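Local coordinates for 3-dehydroshikimate dehydratase (Pseudomonas putida, PDB 5HMQ), which catalyses the metal-dependent dehydration of 3-dehydroshikimate to protocatechuate, a shared intermediate in the breakdown of quinate and shikimate, at residues I57-E69 against N79-L93. Residues are numbered along the deposited sequence; the frame is centred on the assembly and turned at random.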
ATOM      1  N   ILE C  57      20.218 -14.117  14.324  1.00 43.44           N
ATOM      2  CA  ILE C  57      19.339 -15.017  13.592  1.00 43.98           C
ATOM      3  C   ILE C  57      20.197 -15.957  12.759  1.00 42.96           C
ATOM      4  O   ILE C  57      21.271 -15.588  12.274  1.00 44.26           O
ATOM      5  CB  ILE C  57      18.326 -14.262  12.702  1.00 44.72           C
ATOM      6  CG1 ILE C  57      19.051 -13.385  11.677  1.00 45.64           C
ATOM      7  CG2 ILE C  57      17.375 -13.435  13.555  1.00 44.38           C
ATOM      8  CD1 ILE C  57      18.124 -12.711  10.685  1.00 45.77           C
ATOM      9  N   ALA C  58      19.717 -17.186  12.606  1.00 42.13           N
ATOM     10  CA  ALA C  58      20.403 -18.193  11.813  1.00 41.60           C
ATOM     11  C   ALA C  58      19.869 -18.202  10.386  1.00 42.31           C
ATOM     12  O   ALA C  58      18.733 -17.801  10.125  1.00 42.39           O
ATOM     13  CB  ALA C  58      20.240 -19.579  12.438  1.00 39.76           C
ATOM     14  N   ILE C  59      20.713 -18.636   9.455  1.00 38.71           N
ATOM     15  CA  ILE C  59      20.288 -18.874   8.080  1.00 40.06           C
ATOM     16  C   ILE C  59      19.881 -20.341   8.002  1.00 41.20           C
ATOM     17  O   ILE C  59      20.727 -21.233   7.932  1.00 41.66           O
ATOM     18  CB  ILE C  59      21.383 -18.525   7.071  1.00 39.92           C
ATOM     19  CG1 ILE C  59      21.735 -17.040   7.173  1.00 37.54           C
ATOM     20  CG2 ILE C  59      20.930 -18.863   5.658  1.00 39.03           C
ATOM     21  CD1 ILE C  59      22.817 -16.599   6.206  1.00 40.34           C
ATOM     22  N   THR C  60      18.573 -20.592   8.022  1.00 38.09           N
ATOM     23  CA  THR C  60      18.048 -21.946   8.135  1.00 37.57           C
ATOM     24  C   THR C  60      17.856 -22.642   6.793  1.00 40.71           C
ATOM     25  O   THR C  60      17.636 -23.859   6.776  1.00 41.20           O
ATOM     26  CB  THR C  60      16.712 -21.930   8.886  1.00 39.18           C
ATOM     27  OG1 THR C  60      15.758 -21.157   8.147  1.00 42.56           O
ATOM     28  CG2 THR C  60      16.881 -21.315  10.266  1.00 37.90           C
ATOM     29  N   LEU C  61      17.940 -21.916   5.679  1.00 38.81           N
ATOM     30  CA  LEU C  61      17.709 -22.516   4.371  1.00 36.14           C
ATOM     31  C   LEU C  61      18.190 -21.574   3.279  1.00 37.11           C
ATOM     32  O   LEU C  61      18.053 -20.354   3.400  1.00 37.90           O
ATOM     33  CB  LEU C  61      16.221 -22.842   4.165  1.00 40.16           C
ATOM     34  CG  LEU C  61      15.802 -23.335   2.781  1.00 40.12           C
ATOM     35  CD1 LEU C  61      16.363 -24.715   2.491  1.00 40.08           C
ATOM     36  CD2 LEU C  61      14.288 -23.326   2.641  1.00 40.41           C
ATOM     37  N   PHE C  62      18.744 -22.152   2.217  1.00 37.87           N
ATOM     38  CA  PHE C  62      19.049 -21.439   0.986  1.00 36.88           C
ATOM     39  C   PHE C  62      18.151 -21.990  -0.112  1.00 39.95           C
ATOM     40  O   PHE C  62      18.004 -23.209  -0.244  1.00 38.16           O
ATOM     41  CB  PHE C  62      20.524 -21.596   0.604  1.00 37.53           C
ATOM     42  CG  PHE C  62      20.871 -20.995  -0.731  1.00 38.11           C
ATOM     43  CD1 PHE C  62      21.043 -19.628  -0.864  1.00 39.08           C
ATOM     44  CD2 PHE C  62      21.014 -21.797  -1.852  1.00 40.14           C
ATOM     45  CE1 PHE C  62      21.361 -19.070  -2.087  1.00 38.79           C
ATOM     46  CE2 PHE C  62      21.329 -21.245  -3.080  1.00 39.48           C
ATOM     47  CZ  PHE C  62      21.503 -19.878  -3.196  1.00 40.23           C
ATOM     48  N   GLN C  63      17.548 -21.098  -0.892  1.00 39.47           N
ATOM     49  CA  GLN C  63      16.563 -21.508  -1.892  1.00 38.02           C
ATOM     50  C   GLN C  63      16.388 -20.437  -2.969  1.00 39.10           C
ATOM     51  O   GLN C  63      16.672 -19.263  -2.729  1.00 42.36           O
ATOM     52  CB  GLN C  63      15.219 -21.811  -1.214  1.00 36.43           C
ATOM     53  CG  GLN C  63      14.565 -20.611  -0.542  1.00 38.19           C
ATOM     54  CD  GLN C  63      13.172 -20.325  -1.073  1.00 40.27           C
ATOM     55  OE1 GLN C  63      12.921 -20.428  -2.272  1.00 44.63           O
ATOM     56  NE2 GLN C  63      12.258 -19.970  -0.178  1.00 40.96           N
ATOM     57  N   PRO C  64      15.929 -20.837  -4.169  1.00 41.03           N
ATOM     58  CA  PRO C  64      15.620 -22.209  -4.578  1.00 39.16           C
ATOM     59  C   PRO C  64      16.636 -22.802  -5.551  1.00 42.14           C
ATOM     60  O   PRO C  64      17.471 -22.081  -6.096  1.00 42.94           O
ATOM     61  CB  PRO C  64      14.264 -22.051  -5.255  1.00 39.72           C
ATOM     62  CG  PRO C  64      14.382 -20.709  -5.945  1.00 42.43           C
ATOM     63  CD  PRO C  64      15.358 -19.867  -5.122  1.00 43.74           C
ATOM     64  N   PHE C  65      16.555 -24.115  -5.756  1.00 43.16           N
ATOM     65  CA  PHE C  65      17.350 -24.825  -6.753  1.00 41.57           C
ATOM     66  C   PHE C  65      16.381 -25.559  -7.671  1.00 41.50           C
ATOM     67  O   PHE C  65      15.739 -26.529  -7.255  1.00 42.81           O
ATOM     68  CB  PHE C  65      18.335 -25.786  -6.088  1.00 44.39           C
ATOM     69  CG  PHE C  65      19.370 -26.340  -7.028  1.00 43.78           C
ATOM     70  CD1 PHE C  65      19.082 -27.429  -7.835  1.00 41.59           C
ATOM     71  CD2 PHE C  65      20.622 -25.759  -7.118  1.00 44.29           C
ATOM     72  CE1 PHE C  65      20.032 -27.939  -8.701  1.00 40.85           C
ATOM     73  CE2 PHE C  65      21.576 -26.261  -7.985  1.00 43.16           C
ATOM     74  CZ  PHE C  65      21.279 -27.354  -8.777  1.00 41.31           C
ATOM     75  N   ARG C  66      16.277 -25.097  -8.914  1.00 41.81           N
ATOM     76  CA  ARG C  66      15.211 -25.513  -9.812  1.00 40.59           C
ATOM     77  C   ARG C  66      15.696 -26.577 -10.788  1.00 38.06           C
ATOM     78  O   ARG C  66      16.881 -26.646 -11.123  1.00 43.75           O
ATOM     79  CB  ARG C  66      14.675 -24.313 -10.598  1.00 41.59           C
ATOM     80  CG  ARG C  66      14.178 -23.169  -9.732  1.00 40.23           C
ATOM     81  CD  ARG C  66      13.807 -21.956 -10.574  1.00 40.93           C
ATOM     82  NE  ARG C  66      13.454 -20.807  -9.745  1.00 41.23           N
ATOM     83  CZ  ARG C  66      12.240 -20.574  -9.258  1.00 43.29           C
ATOM     84  NH1 ARG C  66      11.248 -21.416  -9.510  1.00 46.89           N
ATOM     85  NH2 ARG C  66      12.023 -19.501  -8.511  1.00 43.89           N
ATOM     86  N   ASP C  67      14.749 -27.399 -11.243  1.00 44.65           N
ATOM     87  CA  ASP C  67      14.929 -28.336 -12.349  1.00 46.44           C
ATOM     88  C   ASP C  67      16.240 -29.114 -12.299  1.00 48.12           C
ATOM     89  O   ASP C  67      17.148 -28.852 -13.095  1.00 46.84           O
ATOM     90  CB  ASP C  67      14.835 -27.587 -13.681  1.00 46.90           C
ATOM     91  CG  ASP C  67      13.611 -26.696 -13.760  1.00 50.28           C
ATOM     92  OD1 ASP C  67      12.551 -27.093 -13.230  1.00 53.49           O
ATOM     93  OD2 ASP C  67      13.711 -25.598 -14.346  1.00 51.36           O
ATOM     94  N   PHE C  68      16.349 -30.077 -11.384  1.00 49.06           N
ATOM     95  CA  PHE C  68      17.506 -30.965 -11.332  1.00 46.27           C
ATOM     96  C   PHE C  68      17.137 -32.369 -11.794  1.00 47.43           C
ATOM     97  O   PHE C  68      17.641 -32.831 -12.820  1.00 47.66           O
ATOM     98  CB  PHE C  68      18.115 -31.006  -9.931  1.00 47.50           C
ATOM     99  CG  PHE C  68      19.277 -31.950  -9.818  1.00 47.91           C
ATOM    100  CD1 PHE C  68      20.551 -31.552 -10.193  1.00 45.61           C
ATOM    101  CD2 PHE C  68      19.093 -33.247  -9.362  1.00 47.31           C
ATOM    102  CE1 PHE C  68      21.619 -32.425 -10.100  1.00 45.36           C
ATOM    103  CE2 PHE C  68      20.154 -34.124  -9.270  1.00 45.62           C
ATOM    104  CZ  PHE C  68      21.420 -33.713  -9.638  1.00 45.78           C
ATOM    105  N   GLU C  69      16.272 -33.067 -11.061  1.00 48.07           N
ATOM    106  CA  GLU C  69      16.023 -34.474 -11.343  1.00 47.60           C
ATOM    107  C   GLU C  69      15.307 -34.637 -12.678  1.00 48.78           C
ATOM    108  O   GLU C  69      14.380 -33.890 -13.008  1.00 49.02           O
ATOM    109  CB  GLU C  69      15.210 -35.114 -10.211  1.00 47.91           C
ATOM    110  CG  GLU C  69      13.730 -34.748 -10.167  1.00 49.23           C
ATOM    111  CD  GLU C  69      13.469 -33.369  -9.593  1.00 50.71           C
ATOM    112  OE1 GLU C  69      14.438 -32.683  -9.208  1.00 49.49           O
ATOM    113  OE2 GLU C  69      12.287 -32.968  -9.538  1.00 51.62           O
ATOM    114  N   ASN C  79      24.328 -29.797 -14.485  1.00 46.21           N
ATOM    115  CA  ASN C  79      23.465 -29.562 -13.333  1.00 46.91           C
ATOM    116  C   ASN C  79      24.190 -29.837 -12.022  1.00 46.97           C
ATOM    117  O   ASN C  79      23.927 -29.167 -11.016  1.00 47.24           O
ATOM    118  CB  ASN C  79      22.209 -30.424 -13.443  1.00 47.60           C
ATOM    119  CG  ASN C  79      21.168 -29.826 -14.373  1.00 52.32           C
ATOM    120  OD1 ASN C  79      20.988 -28.607 -14.419  1.00 51.28           O
ATOM    121  ND2 ASN C  79      20.484 -30.681 -15.129  1.00 53.78           N
ATOM    122  N   LEU C  80      25.108 -30.808 -12.012  1.00 43.38           N
ATOM    123  CA  LEU C  80      25.908 -31.061 -10.818  1.00 45.99           C
ATOM    124  C   LEU C  80      26.903 -29.932 -10.568  1.00 45.80           C
ATOM    125  O   LEU C  80      27.130 -29.540  -9.417  1.00 46.90           O
ATOM    126  CB  LEU C  80      26.632 -32.399 -10.954  1.00 45.17           C
ATOM    127  CG  LEU C  80      25.734 -33.637 -10.992  1.00 46.08           C
ATOM    128  CD1 LEU C  80      26.523 -34.869 -11.379  1.00 47.01           C
ATOM    129  CD2 LEU C  80      25.081 -33.835  -9.636  1.00 43.75           C
ATOM    130  N   ASP C  81      27.490 -29.388 -11.638  1.00 48.48           N
ATOM    131  CA  ASP C  81      28.355 -28.218 -11.508  1.00 48.07           C
ATOM    132  C   ASP C  81      27.601 -27.040 -10.907  1.00 45.61           C
ATOM    133  O   ASP C  81      28.145 -26.299 -10.078  1.00 46.01           O
ATOM    134  CB  ASP C  81      28.923 -27.846 -12.877  1.00 49.28           C
ATOM    135  CG  ASP C  81      29.892 -28.882 -13.410  1.00 50.91           C
ATOM    136  OD1 ASP C  81      29.827 -30.049 -12.974  1.00 51.32           O
ATOM    137  OD2 ASP C  81      30.678 -28.540 -14.319  1.00 51.41           O
ATOM    138  N   ARG C  82      26.344 -26.856 -11.311  1.00 42.48           N
ATOM    139  CA  ARG C  82      25.515 -25.816 -10.714  1.00 44.42           C
ATOM    140  C   ARG C  82      25.248 -26.106  -9.242  1.00 45.39           C
ATOM    141  O   ARG C  82      25.279 -25.195  -8.407  1.00 43.64           O
ATOM    142  CB  ARG C  82      24.215 -25.679 -11.510  1.00 44.02           C
ATOM    143  CG  ARG C  82      23.205 -24.693 -10.947  1.00 46.55           C
ATOM    144  CD  ARG C  82      22.123 -24.379 -11.976  1.00 47.64           C
ATOM    145  NE  ARG C  82      21.385 -25.565 -12.405  1.00 46.82           N
ATOM    146  CZ  ARG C  82      20.184 -25.907 -11.953  1.00 46.71           C
ATOM    147  NH1 ARG C  82      19.572 -25.159 -11.045  1.00 45.17           N
ATOM    148  NH2 ARG C  82      19.592 -27.003 -12.411  1.00 46.88           N
ATOM    149  N   ALA C  83      24.994 -27.373  -8.901  1.00 43.26           N
ATOM    150  CA  ALA C  83      24.799 -27.737  -7.501  1.00 40.43           C
ATOM    151  C   ALA C  83      26.044 -27.449  -6.671  1.00 40.46           C
ATOM    152  O   ALA C  83      25.945 -26.941  -5.547  1.00 40.94           O
ATOM    153  CB  ALA C  83      24.412 -29.212  -7.391  1.00 38.64           C
ATOM    154  N   GLU C  84      27.227 -27.756  -7.211  1.00 41.95           N
ATOM    155  CA  GLU C  84      28.460 -27.516  -6.463  1.00 43.62           C
ATOM    156  C   GLU C  84      28.686 -26.027  -6.226  1.00 42.94           C
ATOM    157  O   GLU C  84      29.190 -25.631  -5.168  1.00 42.27           O
ATOM    158  CB  GLU C  84      29.653 -28.129  -7.196  1.00 43.21           C
ATOM    159  CG  GLU C  84      29.654 -29.653  -7.239  1.00 45.33           C
ATOM    160  CD  GLU C  84      29.912 -30.277  -5.876  1.00 45.28           C
ATOM    161  OE1 GLU C  84      30.649 -29.669  -5.074  1.00 44.70           O
ATOM    162  OE2 GLU C  84      29.387 -31.381  -5.613  1.00 47.95           O
ATOM    163  N   ARG C  85      28.330 -25.187  -7.203  1.00 43.69           N
ATOM    164  CA  ARG C  85      28.429 -23.743  -7.003  1.00 41.45           C
ATOM    165  C   ARG C  85      27.494 -23.273  -5.896  1.00 41.14           C
ATOM    166  O   ARG C  85      27.847 -22.389  -5.108  1.00 43.97           O
ATOM    167  CB  ARG C  85      28.139 -23.001  -8.308  1.00 43.29           C
ATOM    168  CG  ARG C  85      29.201 -23.205  -9.382  1.00 46.57           C
ATOM    169  CD  ARG C  85      29.068 -22.187 -10.510  1.00 45.87           C
ATOM    170  NE  ARG C  85      27.750 -22.219 -11.136  1.00 47.55           N
ATOM    171  CZ  ARG C  85      27.420 -23.013 -12.150  1.00 48.33           C
ATOM    172  NH1 ARG C  85      28.315 -23.849 -12.659  1.00 47.14           N
ATOM    173  NH2 ARG C  85      26.193 -22.970 -12.653  1.00 48.75           N
ATOM    174  N   LYS C  86      26.290 -23.844  -5.826  1.00 40.26           N
ATOM    175  CA  LYS C  86      25.388 -23.494  -4.733  1.00 42.46           C
ATOM    176  C   LYS C  86      25.935 -23.982  -3.397  1.00 42.00           C
ATOM    177  O   LYS C  86      25.831 -23.279  -2.385  1.00 39.31           O
ATOM    178  CB  LYS C  86      23.994 -24.061  -4.995  1.00 44.22           C
ATOM    179  CG  LYS C  86      23.377 -23.602  -6.312  1.00 45.05           C
ATOM    180  CD  LYS C  86      23.575 -22.106  -6.536  1.00 42.76           C
ATOM    181  CE  LYS C  86      23.293 -21.727  -7.984  1.00 44.35           C
ATOM    182  NZ  LYS C  86      23.637 -20.304  -8.277  1.00 45.12           N
ATOM    183  N   PHE C  87      26.523 -25.183  -3.375  1.00 40.37           N
ATOM    184  CA  PHE C  87      27.199 -25.665  -2.174  1.00 39.39           C
ATOM    185  C   PHE C  87      28.280 -24.692  -1.722  1.00 38.90           C
ATOM    186  O   PHE C  87      28.374 -24.363  -0.532  1.00 41.33           O
ATOM    187  CB  PHE C  87      27.796 -27.052  -2.424  1.00 40.01           C
ATOM    188  CG  PHE C  87      26.771 -28.123  -2.673  1.00 39.85           C
ATOM    189  CD1 PHE C  87      25.470 -27.982  -2.217  1.00 42.50           C
ATOM    190  CD2 PHE C  87      27.111 -29.272  -3.366  1.00 40.20           C
ATOM    191  CE1 PHE C  87      24.529 -28.971  -2.446  1.00 43.49           C
ATOM    192  CE2 PHE C  87      26.176 -30.263  -3.600  1.00 40.51           C
ATOM    193  CZ  PHE C  87      24.884 -30.112  -3.139  1.00 42.51           C
ATOM    194  N   ASP C  88      29.110 -24.218  -2.659  1.00 40.49           N
ATOM    195  CA  ASP C  88      30.110 -23.206  -2.320  1.00 41.67           C
ATOM    196  C   ASP C  88      29.459 -21.981  -1.697  1.00 41.01           C
ATOM    197  O   ASP C  88      29.966 -21.428  -0.713  1.00 42.57           O
ATOM    198  CB  ASP C  88      30.911 -22.799  -3.560  1.00 41.96           C
ATOM    199  CG  ASP C  88      31.760 -23.929  -4.112  1.00 44.53           C
ATOM    200  OD1 ASP C  88      32.101 -24.858  -3.349  1.00 44.33           O
ATOM    201  OD2 ASP C  88      32.098 -23.880  -5.314  1.00 46.24           O
ATOM    202  N   LEU C  89      28.334 -21.543  -2.260  1.00 43.63           N
ATOM    203  CA  LEU C  89      27.661 -20.350  -1.764  1.00 43.14           C
ATOM    204  C   LEU C  89      27.129 -20.564  -0.351  1.00 43.29           C
ATOM    205  O   LEU C  89      27.228 -19.672   0.500  1.00 42.21           O
ATOM    206  CB  LEU C  89      26.534 -19.971  -2.724  1.00 45.79           C
ATOM    207  CG  LEU C  89      25.763 -18.674  -2.506  1.00 46.80           C
ATOM    208  CD1 LEU C  89      26.719 -17.510  -2.572  1.00 44.67           C
ATOM    209  CD2 LEU C  89      24.688 -18.535  -3.569  1.00 47.08           C
HETATM  210  N   MSE C  90      26.578 -21.743  -0.081  1.00 44.31           N
HETATM  211  CA  MSE C  90      25.998 -22.056   1.220  1.00 45.22           C
HETATM  212  C   MSE C  90      27.040 -22.071   2.333  1.00 47.75           C
HETATM  213  O   MSE C  90      26.774 -21.621   3.447  1.00 49.35           O
HETATM  214  CB  MSE C  90      25.284 -23.404   1.165  1.00 45.22           C
HETATM  215  CG  MSE C  90      24.084 -23.411   0.247  1.00 48.41           C
HETATM  216 SE   MSE C  90      23.610 -25.203  -0.320  1.00 54.24          SE
HETATM  217  CE  MSE C  90      23.135 -25.946   1.421  1.00 51.41           C
ATOM    218  N   GLN C  91      28.228 -22.594   2.028  1.00 45.05           N
ATOM    219  CA  GLN C  91      29.286 -22.621   3.031  1.00 44.54           C
ATOM    220  C   GLN C  91      29.800 -21.222   3.346  1.00 44.99           C
ATOM    221  O   GLN C  91      30.236 -20.966   4.473  1.00 48.08           O
ATOM    222  CB  GLN C  91      30.413 -23.547   2.582  1.00 43.20           C
ATOM    223  CG  GLN C  91      30.091 -25.008   2.854  1.00 46.22           C
ATOM    224  CD  GLN C  91      31.102 -25.972   2.268  1.00 47.65           C
ATOM    225  OE1 GLN C  91      31.887 -25.612   1.393  1.00 48.96           O
ATOM    226  NE2 GLN C  91      31.084 -27.210   2.750  1.00 45.99           N
ATOM    227  N   GLU C  92      29.742 -20.295   2.387  1.00 46.93           N
ATOM    228  CA  GLU C  92      30.057 -18.910   2.724  1.00 45.57           C
ATOM    229  C   GLU C  92      28.929 -18.250   3.506  1.00 45.89           C
ATOM    230  O   GLU C  92      29.183 -17.347   4.312  1.00 47.17           O
ATOM    231  CB  GLU C  92      30.360 -18.107   1.464  1.00 46.90           C
ATOM    232  CG  GLU C  92      31.545 -18.611   0.665  1.00 50.97           C
ATOM    233  CD  GLU C  92      32.855 -18.133   1.264  1.00 57.43           C
ATOM    234  OE1 GLU C  92      32.824 -17.159   2.056  1.00 58.54           O
ATOM    235  OE2 GLU C  92      33.911 -18.712   0.936  1.00 58.69           O
ATOM    236  N   LEU C  93      27.687 -18.687   3.294  1.00 42.18           N
ATOM    237  CA  LEU C  93      26.562 -18.179   4.069  1.00 43.59           C
ATOM    238  C   LEU C  93      26.488 -18.775   5.466  1.00 46.21           C
ATOM    239  O   LEU C  93      25.914 -18.148   6.361  1.00 45.51           O
ATOM    240  CB  LEU C  93      25.251 -18.451   3.329  1.00 43.91           C
ATOM    241  CG  LEU C  93      25.006 -17.647   2.052  1.00 43.17           C
ATOM    242  CD1 LEU C  93      23.770 -18.161   1.335  1.00 45.59           C
ATOM    243  CD2 LEU C  93      24.864 -16.171   2.378  1.00 43.86           C
TER
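The guanidinium of Arg82 lies flat on one face of the Phe65 ring, with planes 7° apart and centres 4.2 Å from each other. NH1 sits over the middle of the ring, while the cation-pi geometry measured from CZ is off-centre. The edge of the same ring meets the helix, Asn79 O and Lys86 CG lying near its plane. The guanidinium edge is given to oxygens: Arg82 NH1 and NH2 both donate end-on to Arg66 O, at 3.1 and 3.0 Å. Arg82 NH2 also makes a weak bond to Asp67 O and a nearly straight one (178° at the hydrogen) to Asn79 OD1, 2.9 Å away, although NH2 comes from above the amide plane of Asn79 and not along a lone pair. Bonds at its edge and a ring on its face should hold the group's rotation; its bend at chi3 turns it back over Phe65. Tyr350 of the second subunit adds another cation-pi contact to Arg82. Phe68 completes this end, its ring edge 3.7 Å from Leu80 CD2 at CZ.

Farther along, the Phe62 side chain crosses those of Leu89 and Leu93 at about a right angle; Phe62 CZ lies 3.5 Å from Leu89 CD2. Lys86 turns its amine to Glu35. The axes of strand 58-66 and of segment 79-93 come within 9.9 Å at 154°, nearly antiparallel, as expected for the first half of a beta-alpha-beta unit in which helix 76-93 leads to strand 97-101. This is barrel-to-outer-helix packing of a xylose isomerase-like TIM barrel, with the side chain of Arg66 about 9 Å from the bound magnesium ion.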